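Local coordinates for ferric iron-binding protein HitA (Pseudomonas aeruginosa PAO1, PDB 6IWF) that binds ferric iron and, as a member of the bacterial solute-binding protein 1 family, probably takes part in metal uptake, including the internalization of gallium, at residues A75-P79 with E80-L84; M270-D273 with P274-P278; P285-P289 with A290-E294; K120-M123 with D124-D127. One frame throughout, in Å; residues are numbered along the deposited sequence.

Interaction 1: residues A75-P79 with E80-L84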
ATOM      1  N   ALA A  75     -18.558  -3.348  -8.894  1.00  9.88           N
ATOM      2  CA  ALA A  75     -19.928  -3.293  -8.396  1.00 11.24           C
ATOM      3  C   ALA A  75     -20.031  -2.353  -7.202  1.00 14.52           C
ATOM      4  O   ALA A  75     -19.137  -2.306  -6.355  1.00 11.96           O
ATOM      5  CB  ALA A  75     -20.396  -4.693  -7.991  1.00 11.31           C
ATOM      6  N   LYS A  76     -21.142  -1.619  -7.120  1.00 11.15           N
ATOM      7  CA  LYS A  76     -21.402  -0.833  -5.919  1.00 11.47           C
ATOM      8  C   LYS A  76     -21.470  -1.765  -4.709  1.00 13.26           C
ATOM      9  O   LYS A  76     -22.069  -2.841  -4.763  1.00 12.02           O
ATOM     10  CB  LYS A  76     -22.702  -0.031  -6.091  1.00 14.21           C
ATOM     11  CG  LYS A  76     -23.529   0.192  -4.816  1.00 23.52           C
ATOM     12  CD  LYS A  76     -22.892   1.170  -3.826  1.00 24.84           C
ATOM     13  CE  LYS A  76     -23.958   1.788  -2.913  1.00 24.84           C
ATOM     14  NZ  LYS A  76     -24.246   0.969  -1.694  1.00 27.45           N
ATOM     15  N   LEU A  77     -20.817  -1.366  -3.622  1.00  9.66           N
ATOM     16  CA  LEU A  77     -20.806  -2.173  -2.409  1.00  9.88           C
ATOM     17  C   LEU A  77     -22.063  -1.928  -1.576  1.00 11.81           C
ATOM     18  O   LEU A  77     -22.623  -0.830  -1.566  1.00 12.33           O
ATOM     19  CB  LEU A  77     -19.569  -1.859  -1.570  1.00  8.68           C
ATOM     20  CG  LEU A  77     -18.241  -2.335  -2.163  1.00  7.92           C
ATOM     21  CD1 LEU A  77     -17.080  -1.696  -1.396  1.00  6.91           C
ATOM     22  CD2 LEU A  77     -18.147  -3.856  -2.132  1.00  9.47           C
ATOM     23  N   GLU A  78     -22.486  -2.959  -0.852  1.00 13.86           N
ATOM     24  CA  GLU A  78     -23.663  -2.820  -0.006  1.00 13.31           C
ATOM     25  C   GLU A  78     -23.448  -1.712   1.026  1.00 17.74           C
ATOM     26  O   GLU A  78     -22.347  -1.571   1.576  1.00 14.05           O
ATOM     27  CB  GLU A  78     -23.982  -4.150   0.677  1.00 16.03           C
ATOM     28  CG  GLU A  78     -24.590  -5.155  -0.292  1.00 18.33           C
ATOM     29  CD  GLU A  78     -24.813  -6.519   0.323  1.00 27.46           C
ATOM     30  OE1 GLU A  78     -25.591  -7.306  -0.253  1.00 29.15           O
ATOM     31  OE2 GLU A  78     -24.216  -6.810   1.381  1.00 29.63           O
ATOM     32  N   PRO A  79     -24.467  -0.889   1.291  1.00 17.29           N
ATOM     33  CA  PRO A  79     -24.296   0.203   2.261  1.00 19.63           C
ATOM     34  C   PRO A  79     -23.844  -0.267   3.630  1.00 15.23           C
ATOM     35  O   PRO A  79     -23.099   0.458   4.304  1.00 17.37           O
ATOM     36  CB  PRO A  79     -25.692   0.846   2.313  1.00 24.95           C
ATOM     37  CG  PRO A  79     -26.624  -0.177   1.720  1.00 24.53           C
ATOM     38  CD  PRO A  79     -25.818  -0.908   0.705  1.00 24.40           C
ATOM     39  N   GLU A  80     -24.264  -1.461   4.060  1.00 16.15           N
ATOM     40  CA  GLU A  80     -23.761  -2.010   5.316  1.00 18.13           C
ATOM     41  C   GLU A  80     -22.243  -2.151   5.287  1.00 20.78           C
ATOM     42  O   GLU A  80     -21.568  -1.904   6.293  1.00 16.71           O
ATOM     43  CB  GLU A  80     -24.406  -3.366   5.600  1.00 21.43           C
ATOM     44  CG  GLU A  80     -25.904  -3.309   5.834  1.00 21.13           C
ATOM     45  CD  GLU A  80     -26.721  -3.468   4.554  1.00 28.38           C
ATOM     46  OE1 GLU A  80     -27.932  -3.762   4.668  1.00 32.81           O
ATOM     47  OE2 GLU A  80     -26.174  -3.293   3.439  1.00 21.46           O
ATOM     48  N   THR A  81     -21.690  -2.549   4.138  1.00 14.24           N
ATOM     49  CA  THR A  81     -20.236  -2.641   4.011  1.00 14.90           C
ATOM     50  C   THR A  81     -19.585  -1.263   4.059  1.00 11.10           C
ATOM     51  O   THR A  81     -18.583  -1.064   4.763  1.00 11.55           O
ATOM     52  CB  THR A  81     -19.877  -3.361   2.712  1.00 13.13           C
ATOM     53  OG1 THR A  81     -20.482  -4.655   2.727  1.00 12.15           O
ATOM     54  CG2 THR A  81     -18.360  -3.523   2.589  1.00 11.46           C
ATOM     55  N   LEU A  82     -20.137  -0.297   3.313  1.00 13.00           N
ATOM     56  CA  LEU A  82     -19.551   1.043   3.295  1.00 12.39           C
ATOM     57  C   LEU A  82     -19.574   1.683   4.676  1.00 16.71           C
ATOM     58  O   LEU A  82     -18.689   2.484   5.007  1.00 12.17           O
ATOM     59  CB  LEU A  82     -20.288   1.927   2.294  1.00 13.77           C
ATOM     60  CG  LEU A  82     -20.086   1.501   0.840  1.00 13.05           C
ATOM     61  CD1 LEU A  82     -21.132   2.108  -0.042  1.00 15.62           C
ATOM     62  CD2 LEU A  82     -18.674   1.875   0.357  1.00 14.13           C
ATOM     63  N   ALA A  83     -20.565   1.337   5.495  1.00 13.03           N
ATOM     64  CA  ALA A  83     -20.664   1.916   6.826  1.00 15.15           C
ATOM     65  C   ALA A  83     -19.558   1.436   7.761  1.00 17.38           C
ATOM     66  O   ALA A  83     -19.401   2.000   8.852  1.00 15.96           O
ATOM     67  CB  ALA A  83     -22.039   1.597   7.423  1.00 16.43           C
ATOM     68  N   LEU A  84     -18.784   0.423   7.368  1.00 13.30           N
ATOM     69  CA  LEU A  84     -17.750  -0.104   8.245  1.00 14.14           C
ATOM     70  C   LEU A  84     -16.474   0.734   8.250  1.00 12.94           C
ATOM     71  O   LEU A  84     -15.617   0.496   9.108  1.00 12.58           O
ATOM     72  CB  LEU A  84     -17.426  -1.547   7.855  1.00 13.33           C
ATOM     73  CG  LEU A  84     -18.568  -2.570   8.021  1.00 14.78           C
ATOM     74  CD1 LEU A  84     -18.180  -3.897   7.407  1.00 17.29           C
ATOM     75  CD2 LEU A  84     -18.949  -2.755   9.492  1.00 16.32           C
TER
HETATM   76  O   HOH W   1     -22.668  -5.947   3.643  1.00 17.81           O

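Interaction 2: residues M270-D273 with P274-P278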
ATOM      1  N   MET A 270     -11.585  -0.072  15.377  1.00 22.71           N
ATOM      2  CA  MET A 270     -10.571  -1.091  15.568  1.00 23.08           C
ATOM      3  C   MET A 270      -9.200  -0.441  15.725  1.00 20.96           C
ATOM      4  O   MET A 270      -8.857   0.504  15.006  1.00 23.46           O
ATOM      5  CB  MET A 270     -10.574  -2.059  14.388  1.00 22.44           C
ATOM      6  CG  MET A 270      -9.733  -3.273  14.610  1.00 32.20           C
ATOM      7  SD  MET A 270     -10.462  -4.653  13.749  1.00 33.74           S
ATOM      8  CE  MET A 270      -9.704  -6.012  14.629  1.00 27.50           C
ATOM      9  N   GLN A 271      -8.428  -0.937  16.682  1.00 27.93           N
ATOM     10  CA  GLN A 271      -7.087  -0.430  16.918  1.00 30.54           C
ATOM     11  C   GLN A 271      -6.073  -1.344  16.250  1.00 22.38           C
ATOM     12  O   GLN A 271      -6.302  -2.546  16.088  1.00 20.27           O
ATOM     13  CB  GLN A 271      -6.783  -0.324  18.417  1.00 29.22           C
ATOM     14  CG  GLN A 271      -7.861   0.394  19.234  1.00 32.24           C
ATOM     15  CD  GLN A 271      -7.895   1.893  18.975  1.00 39.31           C
ATOM     16  OE1 GLN A 271      -6.928   2.607  19.252  1.00 44.29           O
ATOM     17  NE2 GLN A 271      -9.014   2.378  18.440  1.00 37.24           N
ATOM     18  N   ALA A 272      -4.953  -0.759  15.851  1.00 23.99           N
ATOM     19  CA  ALA A 272      -3.866  -1.544  15.307  1.00 17.62           C
ATOM     20  C   ALA A 272      -3.097  -2.247  16.428  1.00 15.81           C
ATOM     21  O   ALA A 272      -3.334  -2.026  17.623  1.00 14.52           O
ATOM     22  CB  ALA A 272      -2.925  -0.657  14.492  1.00 15.91           C
ATOM     23  N   ASP A 273      -2.185  -3.128  16.019  1.00 12.22           N
ATOM     24  CA  ASP A 273      -1.143  -3.667  16.887  1.00 12.53           C
ATOM     25  C   ASP A 273      -0.557  -2.534  17.717  1.00 14.00           C
ATOM     26  O   ASP A 273      -0.110  -1.532  17.156  1.00 10.57           O
ATOM     27  CB  ASP A 273      -0.045  -4.322  16.049  1.00 12.93           C
ATOM     28  CG  ASP A 273       0.997  -5.060  16.890  1.00 21.87           C
ATOM     29  OD1 ASP A 273       1.311  -4.631  18.022  1.00 17.92           O
ATOM     30  OD2 ASP A 273       1.526  -6.079  16.394  1.00 21.85           O
ATOM     31  N   PRO A 274      -0.537  -2.640  19.049  1.00 13.11           N
ATOM     32  CA  PRO A 274       0.049  -1.558  19.857  1.00 14.21           C
ATOM     33  C   PRO A 274       1.541  -1.355  19.613  1.00 10.98           C
ATOM     34  O   PRO A 274       2.094  -0.347  20.076  1.00 12.99           O
ATOM     35  CB  PRO A 274      -0.239  -1.990  21.308  1.00 13.54           C
ATOM     36  CG  PRO A 274      -0.580  -3.453  21.239  1.00 13.31           C
ATOM     37  CD  PRO A 274      -1.190  -3.679  19.864  1.00 11.83           C
ATOM     38  N   ALA A 275       2.207  -2.267  18.908  1.00 10.32           N
ATOM     39  CA  ALA A 275       3.617  -2.077  18.591  1.00 11.12           C
ATOM     40  C   ALA A 275       3.825  -1.114  17.432  1.00 11.46           C
ATOM     41  O   ALA A 275       4.950  -0.646  17.225  1.00 12.70           O
ATOM     42  CB  ALA A 275       4.277  -3.416  18.262  1.00 16.78           C
ATOM     43  N   LEU A 276       2.772  -0.824  16.670  1.00 11.13           N
ATOM     44  CA  LEU A 276       2.853   0.177  15.617  1.00 10.44           C
ATOM     45  C   LEU A 276       2.854   1.573  16.216  1.00 11.94           C
ATOM     46  O   LEU A 276       2.267   1.815  17.277  1.00 12.50           O
ATOM     47  CB  LEU A 276       1.659   0.056  14.661  1.00 10.50           C
ATOM     48  CG  LEU A 276       1.598  -1.126  13.706  1.00 15.65           C
ATOM     49  CD1 LEU A 276       0.269  -1.124  12.957  1.00 16.06           C
ATOM     50  CD2 LEU A 276       2.763  -1.054  12.738  1.00 17.07           C
ATOM     51  N   LYS A 277       3.504   2.508  15.519  1.00 10.29           N
ATOM     52  CA  LYS A 277       3.370   3.906  15.901  1.00 12.48           C
ATOM     53  C   LYS A 277       1.889   4.275  15.873  1.00 13.76           C
ATOM     54  O   LYS A 277       1.200   3.968  14.887  1.00 11.49           O
ATOM     55  CB  LYS A 277       4.169   4.796  14.950  1.00 10.57           C
ATOM     56  CG  LYS A 277       4.225   6.253  15.358  1.00 18.48           C
ATOM     57  CD  LYS A 277       5.662   6.702  15.531  1.00 20.61           C
ATOM     58  CE  LYS A 277       5.729   8.156  15.978  1.00 25.87           C
ATOM     59  NZ  LYS A 277       5.021   9.046  15.013  1.00 27.38           N
ATOM     60  N   PRO A 278       1.348   4.880  16.935  1.00 14.11           N
ATOM     61  CA  PRO A 278      -0.091   5.179  16.956  1.00 14.19           C
ATOM     62  C   PRO A 278      -0.508   6.024  15.759  1.00 13.06           C
ATOM     63  O   PRO A 278       0.144   7.020  15.420  1.00 13.07           O
ATOM     64  CB  PRO A 278      -0.272   5.937  18.275  1.00 20.34           C
ATOM     65  CG  PRO A 278       0.837   5.419  19.143  1.00 18.85           C
ATOM     66  CD  PRO A 278       1.995   5.177  18.231  1.00 15.84           C
TER
HETATM   67  O   HOH W   2      -0.563   1.202  17.290  1.00 13.49           O

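Interaction 3: residues P285-P289 with A290-E294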
ATOM      1  N   PRO A 285       0.531  14.028   5.567  1.00  7.02           N
ATOM      2  CA  PRO A 285      -0.049  15.034   4.676  1.00  6.24           C
ATOM      3  C   PRO A 285      -1.526  14.748   4.443  1.00  6.00           C
ATOM      4  O   PRO A 285      -1.989  13.609   4.542  1.00  8.07           O
ATOM      5  CB  PRO A 285       0.775  14.881   3.384  1.00  8.49           C
ATOM      6  CG  PRO A 285       1.350  13.491   3.456  1.00  7.05           C
ATOM      7  CD  PRO A 285       1.542  13.183   4.898  1.00  8.08           C
ATOM      8  N   LYS A 286      -2.282  15.810   4.172  1.00  7.73           N
ATOM      9  CA  LYS A 286      -3.731  15.701   4.010  1.00  9.11           C
ATOM     10  C   LYS A 286      -4.065  15.286   2.574  1.00 12.70           C
ATOM     11  O   LYS A 286      -4.581  16.059   1.765  1.00 15.63           O
ATOM     12  CB  LYS A 286      -4.393  17.022   4.388  1.00 11.99           C
ATOM     13  CG  LYS A 286      -4.055  17.484   5.798  1.00 13.49           C
ATOM     14  CD  LYS A 286      -4.719  16.583   6.845  1.00 17.41           C
ATOM     15  CE  LYS A 286      -4.715  17.246   8.223  1.00 26.26           C
ATOM     16  NZ  LYS A 286      -5.267  16.347   9.280  1.00 24.27           N
ATOM     17  N   LEU A 287      -3.750  14.025   2.259  1.00  9.84           N
ATOM     18  CA  LEU A 287      -4.014  13.449   0.946  1.00  8.56           C
ATOM     19  C   LEU A 287      -4.828  12.179   1.107  1.00 10.71           C
ATOM     20  O   LEU A 287      -4.408  11.268   1.825  1.00 11.18           O
ATOM     21  CB  LEU A 287      -2.737  13.101   0.186  1.00  7.94           C
ATOM     22  CG  LEU A 287      -1.810  14.264  -0.153  1.00 10.38           C
ATOM     23  CD1 LEU A 287      -0.434  13.738  -0.533  1.00 10.43           C
ATOM     24  CD2 LEU A 287      -2.414  15.076  -1.279  1.00 13.12           C
ATOM     25  N   THR A 288      -5.945  12.111   0.413  1.00 10.75           N
ATOM     26  CA  THR A 288      -6.815  10.947   0.391  1.00 12.61           C
ATOM     27  C   THR A 288      -6.498  10.078  -0.805  1.00 12.36           C
ATOM     28  O   THR A 288      -5.802  10.498  -1.733  1.00  9.42           O
ATOM     29  CB  THR A 288      -8.272  11.391   0.317  1.00 16.27           C
ATOM     30  OG1 THR A 288      -8.471  12.073  -0.929  1.00 14.37           O
ATOM     31  CG2 THR A 288      -8.619  12.302   1.474  1.00 16.34           C
ATOM     32  N   PRO A 289      -7.014   8.841  -0.833  1.00 13.36           N
ATOM     33  CA  PRO A 289      -6.916   8.050  -2.069  1.00 13.01           C
ATOM     34  C   PRO A 289      -7.385   8.809  -3.297  1.00 10.59           C
ATOM     35  O   PRO A 289      -6.756   8.729  -4.359  1.00 12.17           O
ATOM     36  CB  PRO A 289      -7.807   6.842  -1.763  1.00 13.70           C
ATOM     37  CG  PRO A 289      -7.649   6.647  -0.297  1.00 10.46           C
ATOM     38  CD  PRO A 289      -7.558   8.046   0.287  1.00 14.54           C
ATOM     39  N   ALA A 290      -8.465   9.579  -3.164  1.00 16.05           N
ATOM     40  CA  ALA A 290      -8.984  10.331  -4.301  1.00 15.19           C
ATOM     41  C   ALA A 290      -8.001  11.408  -4.744  1.00 16.41           C
ATOM     42  O   ALA A 290      -7.867  11.675  -5.942  1.00 19.33           O
ATOM     43  CB  ALA A 290     -10.340  10.944  -3.937  1.00 13.10           C
ATOM     44  N   ASP A 291      -7.317  12.042  -3.789  1.00 14.90           N
ATOM     45  CA  ASP A 291      -6.316  13.049  -4.132  1.00 19.41           C
ATOM     46  C   ASP A 291      -5.205  12.455  -4.991  1.00 16.35           C
ATOM     47  O   ASP A 291      -4.741  13.094  -5.939  1.00 20.20           O
ATOM     48  CB  ASP A 291      -5.724  13.669  -2.864  1.00 16.70           C
ATOM     49  CG  ASP A 291      -6.716  14.530  -2.108  1.00 21.02           C
ATOM     50  OD1 ASP A 291      -7.565  15.183  -2.755  1.00 27.74           O
ATOM     51  OD2 ASP A 291      -6.649  14.554  -0.858  1.00 17.96           O
ATOM     52  N   LEU A 292      -4.752  11.237  -4.665  1.00 14.06           N
ATOM     53  CA  LEU A 292      -3.684  10.607  -5.441  1.00 15.06           C
ATOM     54  C   LEU A 292      -4.189  10.030  -6.760  1.00 16.88           C
ATOM     55  O   LEU A 292      -3.435   9.975  -7.742  1.00 12.92           O
ATOM     56  CB  LEU A 292      -3.017   9.506  -4.617  1.00 13.18           C
ATOM     57  CG  LEU A 292      -2.544   9.884  -3.207  1.00 21.20           C
ATOM     58  CD1 LEU A 292      -2.163   8.641  -2.393  1.00 20.08           C
ATOM     59  CD2 LEU A 292      -1.364  10.823  -3.309  1.00 16.86           C
ATOM     60  N   GLY A 293      -5.443   9.580  -6.796  1.00 17.10           N
ATOM     61  CA  GLY A 293      -6.026   9.106  -8.041  1.00 12.48           C
ATOM     62  C   GLY A 293      -5.276   7.925  -8.617  1.00 12.04           C
ATOM     63  O   GLY A 293      -4.785   7.047  -7.894  1.00 11.58           O
ATOM     64  N   GLU A 294      -5.181   7.891  -9.952  1.00  9.77           N
ATOM     65  CA  GLU A 294      -4.443   6.834 -10.631  1.00 10.28           C
ATOM     66  C   GLU A 294      -2.946   7.111 -10.672  1.00 10.51           C
ATOM     67  O   GLU A 294      -2.191   6.288 -11.205  1.00 10.87           O
ATOM     68  CB  GLU A 294      -4.988   6.640 -12.059  1.00 16.52           C
ATOM     69  CG  GLU A 294      -6.427   6.094 -12.067  1.00 17.34           C
ATOM     70  CD  GLU A 294      -7.065   6.055 -13.452  1.00 18.50           C
ATOM     71  OE1 GLU A 294      -8.196   6.582 -13.609  1.00 20.87           O
ATOM     72  OE2 GLU A 294      -6.442   5.489 -14.374  1.00 22.28           O
TER
HETATM   73  O   HOH W   3      -5.112   6.572  -5.021  1.00 13.85           O

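Interaction 4: residues K120-M123 with D124-D127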
ATOM      1  N   LYS A 120      15.678  15.961   7.466  1.00  8.88           N
ATOM      2  CA  LYS A 120      14.498  16.509   8.124  1.00  9.69           C
ATOM      3  C   LYS A 120      13.234  16.278   7.307  1.00 10.26           C
ATOM      4  O   LYS A 120      12.140  16.156   7.876  1.00 10.30           O
ATOM      5  CB  LYS A 120      14.676  18.014   8.377  1.00 15.48           C
ATOM      6  CG  LYS A 120      15.984  18.439   9.079  1.00 18.98           C
ATOM      7  CD  LYS A 120      16.577  17.375  10.006  1.00 24.40           C
ATOM      8  CE  LYS A 120      15.834  17.250  11.336  1.00 28.41           C
ATOM      9  NZ  LYS A 120      16.560  16.310  12.245  1.00 31.75           N
ATOM     10  N   SER A 121      13.370  16.199   5.984  1.00  6.83           N
ATOM     11  CA  SER A 121      12.247  16.044   5.071  1.00  7.23           C
ATOM     12  C   SER A 121      12.631  15.036   3.998  1.00  2.82           C
ATOM     13  O   SER A 121      13.801  14.928   3.643  1.00  4.85           O
ATOM     14  CB  SER A 121      11.891  17.387   4.395  1.00  6.45           C
ATOM     15  OG  SER A 121      10.902  17.231   3.387  1.00  5.91           O
ATOM     16  N   LEU A 122      11.629  14.323   3.465  1.00  3.95           N
ATOM     17  CA  LEU A 122      11.829  13.585   2.219  1.00  3.90           C
ATOM     18  C   LEU A 122      12.484  14.459   1.158  1.00  4.60           C
ATOM     19  O   LEU A 122      13.305  13.989   0.354  1.00  2.83           O
ATOM     20  CB  LEU A 122      10.482  13.088   1.697  1.00  4.78           C
ATOM     21  CG  LEU A 122      10.523  12.268   0.407  1.00  3.96           C
ATOM     22  CD1 LEU A 122      11.069  10.890   0.751  1.00  6.65           C
ATOM     23  CD2 LEU A 122       9.128  12.150  -0.172  1.00  5.72           C
ATOM     24  N   MET A 123      12.116  15.737   1.131  1.00  4.11           N
ATOM     25  CA  MET A 123      12.578  16.612   0.065  1.00  4.77           C
ATOM     26  C   MET A 123      14.071  16.900   0.157  1.00  6.35           C
ATOM     27  O   MET A 123      14.674  17.301  -0.850  1.00  8.35           O
ATOM     28  CB  MET A 123      11.770  17.911   0.090  1.00  5.86           C
ATOM     29  CG  MET A 123      10.255  17.716   0.011  1.00  6.39           C
ATOM     30  SD  MET A 123       9.738  16.759  -1.445  1.00  6.94           S
ATOM     31  CE  MET A 123      10.241  17.869  -2.770  1.00  7.81           C
ATOM     32  N   ASP A 124      14.691  16.660   1.323  1.00  4.13           N
ATOM     33  CA  ASP A 124      16.120  16.896   1.480  1.00  6.41           C
ATOM     34  C   ASP A 124      16.968  15.856   0.759  1.00  7.35           C
ATOM     35  O   ASP A 124      18.147  16.115   0.509  1.00  7.70           O
ATOM     36  CB  ASP A 124      16.481  16.930   2.970  1.00  6.45           C
ATOM     37  CG  ASP A 124      15.865  18.117   3.682  1.00 13.00           C
ATOM     38  OD1 ASP A 124      15.794  19.206   3.072  1.00 18.07           O
ATOM     39  OD2 ASP A 124      15.443  17.969   4.845  1.00 15.21           O
ATOM     40  N   LEU A 125      16.391  14.699   0.397  1.00  5.62           N
ATOM     41  CA  LEU A 125      17.174  13.586  -0.142  1.00  5.38           C
ATOM     42  C   LEU A 125      17.627  13.817  -1.578  1.00  8.02           C
ATOM     43  O   LEU A 125      18.407  13.014  -2.109  1.00 10.49           O
ATOM     44  CB  LEU A 125      16.358  12.288  -0.043  1.00  5.38           C
ATOM     45  CG  LEU A 125      16.284  11.788   1.392  1.00  8.42           C
ATOM     46  CD1 LEU A 125      15.415  10.543   1.484  1.00  9.05           C
ATOM     47  CD2 LEU A 125      17.690  11.493   1.928  1.00  9.69           C
ATOM     48  N   SER A 126      17.156  14.877  -2.222  1.00  7.80           N
ATOM     49  CA  SER A 126      17.682  15.237  -3.532  1.00  8.24           C
ATOM     50  C   SER A 126      18.988  16.017  -3.433  1.00 10.28           C
ATOM     51  O   SER A 126      19.616  16.290  -4.463  1.00  9.30           O
ATOM     52  CB  SER A 126      16.629  16.043  -4.305  1.00  7.20           C
ATOM     53  OG  SER A 126      16.302  17.242  -3.613  1.00 11.05           O
ATOM     54  N   ASP A 127      19.423  16.357  -2.224  1.00  6.40           N
ATOM     55  CA  ASP A 127      20.655  17.118  -2.019  1.00  8.53           C
ATOM     56  C   ASP A 127      21.870  16.207  -2.191  1.00  9.36           C
ATOM     57  O   ASP A 127      21.849  15.060  -1.747  1.00  7.79           O
ATOM     58  CB  ASP A 127      20.661  17.745  -0.621  1.00  8.86           C
ATOM     59  CG  ASP A 127      21.791  18.730  -0.425  1.00 15.16           C
ATOM     60  OD1 ASP A 127      21.588  19.935  -0.728  1.00 16.42           O
ATOM     61  OD2 ASP A 127      22.880  18.300   0.023  1.00 18.05           O
TER
HETATM   62  O   HOH W   4      13.870  18.432  -3.663  1.00 19.62           O

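Interaction 1: residues A75-P79 with E80-L84
The carboxylate of Glu80 folds back beside Pro79: ring atom Pro79 CG stands over one face at the OE2 end, 3.6 Å from Glu80 OE2. Glu78 CB comes to the same oxygen near the carboxylate edge, slightly to the other side. The bend of Glu80 at its second torsion (chi2 90°) turns the carboxylate back along the chain. Glu78, extended past CG, carries its own carboxylate out beside that of Glu80, to a water that donates to Glu78 OE2 and Thr81 OG1, the latter at 2.7 Å. Glu78 is the N-cap of helix 79-82, and its carbonyl takes the first helical bond, Leu82 N to Glu78 O, at 3.1 Å in the carbonyl plane; Thr81 N gives it a second, weak one. One residue on, Ala83 N reaches Pro79 O at 2.9 Å. Leu77 CB meets Leu82 CG at 4.2 Å across the cap, the pairing of a hydrophobic staple. The amide of Gln242, on helix 238-248, bonds Lys76 O and Glu78 N, fixing the approach to the helix. With Glu78 OE2 and Glu80 OE2 4.5 Å apart, the carboxylates should repel mildly, a cost that the nearby positive helix end and the water probably offset.

Interaction 2: residues M270-D273 with P274-P278
Asp273 OD1 takes the backbone N-H of Ala275 in a short, nearly straight bond, 2.7 Å between Ala275 N and Asp273 OD1 with 166° at the hydrogen. With CG opposite the backbone N (chi1 -173°), the Asp273 side chain leans along the chain over the Pro274 nitrogen; the donor lies above the carboxylate plane. The methyl of Ala275 flanks the same oxygen, Ala275 CB standing 3.2 Å from Asp273 OD1. One residue further, Leu276 N bonds Asp273 O at 3.0 Å, again from well above the carbonyl plane. Together these bonds make an Asx turn nested in a type I beta turn from Asp273 to Leu276, with Pro274 at position i+1, where its ring restricts phi to the value the turn needs. A water donates to Asp273 O and to Leu276 O, joining the two ends of the turn. Next to the turn, Ala272 CB packs on Leu276 CD1 at 3.6 Å, and both side chains rest on Tyr264 of strand 264-265. The hydroxyl of Tyr199 is bonded to Ala275 O, and that of Tyr264 to Lys277 O. Buried Leu276 also touches Asn195 and Ala262.

Interaction 3: residues P285-P289 with A290-E294
Thr288 holds OG1 between its backbone N and carbonyl carbon (chi1 64°), while Asp291 sets CG beside its own N (chi1 -69°); the two polar ends thereby turn back on each other across the first turn of helix 289-292. The result is a capping box. Asp291 N donates to Thr288 OG1 at 3.1 Å, and in return Thr288 N donates to Asp291 OD2 at 2.8 Å along a nearly straight path of 170°. That carboxylate oxygen is met on its anti side, somewhat out of plane, and receives a further, weak bond from the threonine hydroxyl. Thr288 OG1 thus accepts from one group and donates to another, which limits its freedom to rotate. Pro289, with no N-H to satisfy, occupies the first helical position. Behind it run the backbone bonds Leu292 N to Thr288 O, 3.2 Å, and Gly293 N to Pro289 O, 2.9 Å. Gly293 then leaves the helix with positive phi, which favours glycine, and a water donates to both Pro289 O and Gly293 O at this exit. Beside the polar box, Leu287 CD1 meets Leu292 CD2 at 4.1 Å, the side chains crossing at about a right angle as a hydrophobic staple, and Leu287 CD2 lies against Asp291 CB. Leu287 continues onto Ala149, Lys152 and Leu153 of helix 141-154. Pro289 packs on Ser62 and Trp96, and Glu294 touches Ile66, Arg67 and Ser70 of helix 63-70; residues at the two ends of the short helix thus link it to helices 141-154 and 63-70.

Interaction 4: residues K120-M123 with D124-D127
Ser121 and Asp124 grip each other through a reciprocal pair of bonds that forms the tight part of this turn. Asp124 N donates to Ser121 O at 3.0 Å, and Ser121 N donates to Asp124 OD2, also 3.0 Å, but bent to 130° and arriving from above the carboxylate plane. With Asp124 CG beside its own backbone N (chi1 -66°), the carboxylate swings back over the start of the turn. Ser121 OG takes no part in that pair: it accepts from Met123 N at 3.0 Å, an ST turn, and is bonded also to Asp219 OD1. The next bond, Leu125 N to Leu122 O at 3.2 Å, continues the 3-10 course, and alongside, Leu122 CD1 and Leu125 CD1 meet loosely at 4.4 Å. The looser parts are at the ends. At one, a water donates to Met123 O and is hydrogen-bonded to Ser126 OG, 2.7 Å away; at the other, the exposed Lys120 chain leads off, leaving its CB 3.6 Å from Asp124 OD2. Inward, Leu122 packs on Gln146 and Val150 of helix 141-154, and both leucines rest on Leu192 of strand 190-194. Met123 and Ser126 touch Trp162 of helix 156-169, whose NE1 is hydrogen-bonded to Leu122 O.

In the fold
All four contacts are local turns or helix starts, spread over a bilobal solute-binding fold. Interactions 1 and 4 lie on opposite sides of the chain's centre, about 40 Å apart between centres. Interaction 3 lies about 21 Å from each of them, centre to centre, and its nearest atoms come within about 9 Å of interaction 4; both pack on helix 141-154. Interactions 1 and 3 share a design, an N-cap followed by proline and flanked by a leucine staple, but only 3 has the capping box. Interaction 2 is the one close to the metal site: Leu276 is about 6 Å from Tyr196 and 11 Å from Tyr197, side chain to side chain. No iron is bound to this chain.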